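Local coordinates for protein cytosol aminopeptidase (Coxiella burnetii, PDB 3IJ3) that probably acts as a manganese-dependent metalloaminopeptidase of the M17 family, removing residues from the amino ends of peptides, at residues V63-C76 with V88-D100. Residues are numbered along the deposited sequence; the frame is centred on the assembly and turned at random.
Sequences VKASGFVGLAGTIC and VLLGVSDYEYSWD
Cys76 and Leu89 face each other as an antiparallel hydrogen-bonded pair, and each gives its N-H to the other's carbonyl: Cys76 N reaches Leu89 O at 2.9 Å, and Leu89 N returns the bond to Cys76 O. One step along, Ile75 and Leu90 form the non-hydrogen-bonded pair. Just before strand 75-79 begins, Gly91 N donates to Thr74 O at 2.9 Å, almost straight at 170°. Gly91 O then takes Gly73 N, which lies well above the carbonyl plane, 45° out of it. That last bond comes from a type II turn, Leu71 to Thr74, whose Leu71 O accepts both N and OG1 of Thr74. The turn crosses tightly over Gly91, whose CA points a C-H at Leu71 O, 3.4 Å away. Beyond it a water bridges Gly70 O and Val92 O, while Ala72 CB rests 3.8 Å from Asp100 OD1. Asp100 OD2 accepts Ser93 N on the syn side, though 30° out of the carboxylate plane.

Apolar packing splits over the two faces of the hairpin. Phe68, its CG swung opposite the backbone N, brings its ring between Gly70 and Cys76, edge-on to Gly91: Gly91 N meets the edge in plane, Gly70 N sits over the centre of one face, and Cys76 CB lies against the opposite one. Leu89 CD1 approaches the ring obliquely, 3.8 Å from Phe68 CE2, and helix 48-52 adds Leu48 and Trp51 to this cluster. On the other face Ile75 CG2 touches Leu90 CD1 at 3.7 Å. Within this chain strand 75-79 is an outermost strand of the mixed sheet in the M17 N-terminal domain, and the beta hairpin joins it through 85-91 to strand 38-43.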
loop_
_atom_site.group_PDB
_atom_site.type_symbol
_atom_site.label_atom_id
_atom_site.label_comp_id
_atom_site.label_asym_id
_atom_site.label_seq_id
_atom_site.Cartn_x
_atom_site.Cartn_y
_atom_site.Cartn_z
ATOM N N VAL A 63 -36.933 13.688 -41.594
ATOM C CA VAL A 63 -36.651 13.975 -40.194
ATOM C C VAL A 63 -37.382 12.968 -39.298
ATOM O O VAL A 63 -36.810 12.481 -38.323
ATOM C CB VAL A 63 -36.968 15.435 -39.821
ATOM C CG1 VAL A 63 -36.724 15.670 -38.339
ATOM C CG2 VAL A 63 -36.111 16.410 -40.676
ATOM N N LYS A 64 -38.629 12.648 -39.639
ATOM C CA LYS A 64 -39.392 11.641 -38.888
ATOM C C LYS A 64 -38.769 10.238 -39.070
ATOM O O LYS A 64 -38.528 9.526 -38.087
ATOM C CB LYS A 64 -40.845 11.644 -39.328
ATOM C CG LYS A 64 -41.720 10.618 -38.618
ATOM C CD LYS A 64 -43.169 10.732 -39.047
ATOM C CE LYS A 64 -44.045 9.694 -38.340
ATOM N NZ LYS A 64 -45.457 9.771 -38.809
ATOM N N ALA A 65 -38.446 9.876 -40.310
ATOM C CA ALA A 65 -37.842 8.563 -40.596
ATOM C C ALA A 65 -36.459 8.360 -39.953
ATOM O O ALA A 65 -36.078 7.239 -39.646
ATOM C CB ALA A 65 -37.737 8.349 -42.090
ATOM N N SER A 66 -35.725 9.442 -39.758
ATOM C CA SER A 66 -34.375 9.372 -39.185
ATOM C C SER A 66 -34.354 9.138 -37.680
ATOM O O SER A 66 -33.349 8.676 -37.155
ATOM C CB SER A 66 -33.616 10.669 -39.471
ATOM O OG SER A 66 -34.089 11.718 -38.628
ATOM N N GLY A 67 -35.429 9.473 -36.974
ATOM C CA GLY A 67 -35.467 9.313 -35.525
ATOM C C GLY A 67 -34.879 10.500 -34.767
ATOM O O GLY A 67 -34.767 10.469 -33.539
ATOM N N PHE A 68 -34.513 11.554 -35.487
ATOM C CA PHE A 68 -33.972 12.747 -34.853
ATOM C C PHE A 68 -35.082 13.445 -34.107
ATOM O O PHE A 68 -36.128 13.728 -34.677
ATOM C CB PHE A 68 -33.375 13.714 -35.884
ATOM C CG PHE A 68 -32.859 15.023 -35.291
ATOM C CD1 PHE A 68 -31.606 15.092 -34.700
ATOM C CD2 PHE A 68 -33.612 16.192 -35.402
ATOM C CE1 PHE A 68 -31.113 16.317 -34.174
ATOM C CE2 PHE A 68 -33.157 17.408 -34.887
ATOM C CZ PHE A 68 -31.902 17.476 -34.281
ATOM N N VAL A 69 -34.828 13.746 -32.842
ATOM C CA VAL A 69 -35.804 14.430 -31.993
ATOM C C VAL A 69 -35.211 15.655 -31.268
ATOM O O VAL A 69 -35.866 16.269 -30.435
ATOM C CB VAL A 69 -36.399 13.442 -30.978
ATOM C CG1 VAL A 69 -37.198 12.365 -31.709
ATOM C CG2 VAL A 69 -35.312 12.810 -30.134
ATOM N N GLY A 70 -33.984 16.024 -31.603
ATOM C CA GLY A 70 -33.353 17.183 -30.986
ATOM C C GLY A 70 -32.469 16.914 -29.790
ATOM O O GLY A 70 -32.120 17.852 -29.075
ATOM N N LEU A 71 -32.112 15.653 -29.548
ATOM C CA LEU A 71 -31.237 15.344 -28.415
ATOM C C LEU A 71 -29.897 16.034 -28.615
ATOM O O LEU A 71 -29.354 16.044 -29.724
ATOM C CB LEU A 71 -31.030 13.845 -28.248
ATOM C CG LEU A 71 -32.277 13.005 -27.977
ATOM C CD1 LEU A 71 -31.843 11.577 -27.675
ATOM C CD2 LEU A 71 -33.089 13.569 -26.816
ATOM N N ALA A 72 -29.381 16.623 -27.541
ATOM C CA ALA A 72 -28.113 17.357 -27.577
ATOM C C ALA A 72 -26.969 16.538 -28.172
ATOM O O ALA A 72 -26.740 15.396 -27.779
ATOM C CB ALA A 72 -27.736 17.822 -26.171
ATOM N N GLY A 73 -26.270 17.119 -29.141
ATOM C CA GLY A 73 -25.134 16.449 -29.775
ATOM C C GLY A 73 -25.463 15.551 -30.948
ATOM O O GLY A 73 -24.553 15.094 -31.629
ATOM N N THR A 74 -26.745 15.275 -31.188
ATOM C CA THR A 74 -27.127 14.435 -32.329
ATOM C C THR A 74 -27.365 15.357 -33.493
ATOM O O THR A 74 -27.626 16.551 -33.303
ATOM C CB THR A 74 -28.413 13.569 -32.067
ATOM O OG1 THR A 74 -29.565 14.414 -31.843
ATOM C CG2 THR A 74 -28.210 12.662 -30.875
ATOM N N ILE A 75 -27.263 14.820 -34.707
ATOM C CA ILE A 75 -27.521 15.609 -35.892
ATOM C C ILE A 75 -28.475 14.894 -36.839
ATOM O O ILE A 75 -28.714 13.682 -36.732
ATOM C CB ILE A 75 -26.217 15.980 -36.676
ATOM C CG1 ILE A 75 -25.500 14.727 -37.193
ATOM C CG2 ILE A 75 -25.275 16.774 -35.794
ATOM C CD1 ILE A 75 -24.410 15.000 -38.231
ATOM N N CYS A 76 -29.062 15.677 -37.729
ATOM C CA CYS A 76 -29.902 15.147 -38.787
ATOM C C CYS A 76 -29.431 15.803 -40.079
ATOM O O CYS A 76 -29.596 17.014 -40.256
ATOM C CB CYS A 76 -31.390 15.420 -38.546
ATOM S SG CYS A 76 -32.461 14.671 -39.834
ATOM N N VAL A 88 -28.058 20.640 -42.073
ATOM C CA VAL A 88 -27.808 19.762 -40.953
ATOM C C VAL A 88 -28.444 20.368 -39.703
ATOM O O VAL A 88 -28.191 21.527 -39.360
ATOM C CB VAL A 88 -26.305 19.510 -40.712
ATOM C CG1 VAL A 88 -26.083 18.652 -39.440
ATOM C CG2 VAL A 88 -25.675 18.813 -41.931
ATOM N N LEU A 89 -29.308 19.611 -39.043
ATOM C CA LEU A 89 -29.865 20.059 -37.770
ATOM C C LEU A 89 -28.952 19.525 -36.672
ATOM O O LEU A 89 -28.502 18.386 -36.736
ATOM C CB LEU A 89 -31.283 19.521 -37.528
ATOM C CG LEU A 89 -32.307 19.838 -38.599
ATOM C CD1 LEU A 89 -33.648 19.110 -38.284
ATOM C CD2 LEU A 89 -32.471 21.332 -38.685
ATOM N N LEU A 90 -28.651 20.358 -35.686
ATOM C CA LEU A 90 -27.847 19.965 -34.520
ATOM C C LEU A 90 -28.695 20.108 -33.251
ATOM O O LEU A 90 -29.159 21.201 -32.915
ATOM C CB LEU A 90 -26.589 20.847 -34.384
ATOM C CG LEU A 90 -25.745 20.685 -33.116
ATOM C CD1 LEU A 90 -25.073 19.293 -33.054
ATOM C CD2 LEU A 90 -24.707 21.847 -33.001
ATOM N N GLY A 91 -28.897 19.011 -32.535
ATOM C CA GLY A 91 -29.623 19.087 -31.269
ATOM C C GLY A 91 -28.734 19.815 -30.262
ATOM O O GLY A 91 -27.552 19.511 -30.161
ATOM N N VAL A 92 -29.287 20.792 -29.552
ATOM C CA VAL A 92 -28.529 21.531 -28.540
ATOM C C VAL A 92 -29.177 21.432 -27.138
ATOM O O VAL A 92 -30.398 21.257 -27.030
ATOM C CB VAL A 92 -28.340 23.017 -28.960
ATOM C CG1 VAL A 92 -27.552 23.095 -30.290
ATOM C CG2 VAL A 92 -29.673 23.730 -29.099
ATOM N N SER A 93 -28.343 21.468 -26.097
ATOM C CA SER A 93 -28.799 21.380 -24.686
ATOM C C SER A 93 -29.658 22.598 -24.362
ATOM O O SER A 93 -30.594 22.548 -23.553
ATOM C CB SER A 93 -27.604 21.353 -23.737
ATOM O OG SER A 93 -26.655 20.374 -24.109
ATOM N N ASP A 94 -29.287 23.719 -24.993
ATOM C CA ASP A 94 -29.977 25.014 -24.877
ATOM C C ASP A 94 -29.450 25.915 -26.023
ATOM O O ASP A 94 -28.372 25.638 -26.552
ATOM C CB ASP A 94 -29.688 25.647 -23.516
ATOM C CG ASP A 94 -30.527 26.883 -23.257
ATOM O OD1 ASP A 94 -31.610 27.020 -23.873
ATOM O OD2 ASP A 94 -30.108 27.708 -22.425
ATOM N N TYR A 95 -30.186 26.966 -26.421
ATOM C CA TYR A 95 -29.712 27.847 -27.498
ATOM C C TYR A 95 -28.508 28.735 -27.122
ATOM O O TYR A 95 -27.905 29.361 -28.001
ATOM C CB TYR A 95 -30.867 28.662 -28.099
ATOM C CG TYR A 95 -31.874 27.794 -28.836
ATOM C CD1 TYR A 95 -31.602 27.303 -30.117
ATOM C CD2 TYR A 95 -33.103 27.468 -28.259
ATOM C CE1 TYR A 95 -32.553 26.493 -30.808
ATOM C CE2 TYR A 95 -34.037 26.663 -28.934
ATOM C CZ TYR A 95 -33.756 26.182 -30.197
ATOM O OH TYR A 95 -34.690 25.401 -30.841
ATOM N N GLU A 96 -28.148 28.769 -25.835
ATOM C CA GLU A 96 -26.990 29.551 -25.360
ATOM C C GLU A 96 -25.824 28.697 -24.808
ATOM O O GLU A 96 -24.865 29.251 -24.279
ATOM C CB GLU A 96 -27.430 30.551 -24.280
ATOM C CG GLU A 96 -28.396 31.645 -24.749
ATOM C CD GLU A 96 -29.807 31.140 -25.015
ATOM O OE1 GLU A 96 -30.410 31.550 -26.034
ATOM O OE2 GLU A 96 -30.314 30.322 -24.217
ATOM N N TYR A 97 -25.876 27.371 -24.943
ATOM C CA TYR A 97 -24.809 26.502 -24.395
ATOM C C TYR A 97 -23.490 26.506 -25.209
ATOM O O TYR A 97 -22.399 26.495 -24.632
ATOM C CB TYR A 97 -25.334 25.085 -24.190
ATOM C CG TYR A 97 -24.310 24.140 -23.645
ATOM C CD1 TYR A 97 -23.745 24.350 -22.389
ATOM C CD2 TYR A 97 -23.930 23.010 -24.353
ATOM C CE1 TYR A 97 -22.800 23.483 -21.880
ATOM C CE2 TYR A 97 -22.991 22.131 -23.845
ATOM C CZ TYR A 97 -22.434 22.374 -22.604
ATOM O OH TYR A 97 -21.502 21.508 -22.099
ATOM N N SER A 98 -23.595 26.494 -26.530
ATOM C CA SER A 98 -22.418 26.581 -27.434
ATOM C C SER A 98 -21.518 25.354 -27.623
ATOM O O SER A 98 -21.152 25.061 -28.769
ATOM C CB SER A 98 -21.565 27.818 -27.092
ATOM O OG SER A 98 -22.366 28.995 -27.173
ATOM N N TRP A 99 -21.121 24.657 -26.548
ATOM C CA TRP A 99 -20.256 23.482 -26.703
ATOM C C TRP A 99 -20.837 22.369 -27.561
ATOM O O TRP A 99 -20.078 21.536 -28.026
ATOM C CB TRP A 99 -19.805 22.843 -25.369
ATOM C CG TRP A 99 -18.651 23.478 -24.658
ATOM C CD1 TRP A 99 -18.662 24.012 -23.401
ATOM C CD2 TRP A 99 -17.311 23.630 -25.148
ATOM N NE1 TRP A 99 -17.418 24.484 -23.074
ATOM C CE2 TRP A 99 -16.568 24.272 -24.127
ATOM C CE3 TRP A 99 -16.670 23.305 -26.353
ATOM C CZ2 TRP A 99 -15.214 24.584 -24.263
ATOM C CZ3 TRP A 99 -15.309 23.617 -26.491
ATOM C CH2 TRP A 99 -14.601 24.251 -25.444
ATOM N N ASP A 100 -22.157 22.307 -27.779
ATOM C CA ASP A 100 -22.673 21.233 -28.652
ATOM C C ASP A 100 -22.051 21.366 -30.047
ATOM O O ASP A 100 -21.817 20.356 -30.745
ATOM C CB ASP A 100 -24.198 21.251 -28.760
ATOM C CG ASP A 100 -24.895 20.941 -27.434
ATOM O OD1 ASP A 100 -24.579 19.889 -26.835
ATOM O OD2 ASP A 100 -25.788 21.721 -27.030
HETATM O O HOH W 1 -31.803 19.114 -26.626
#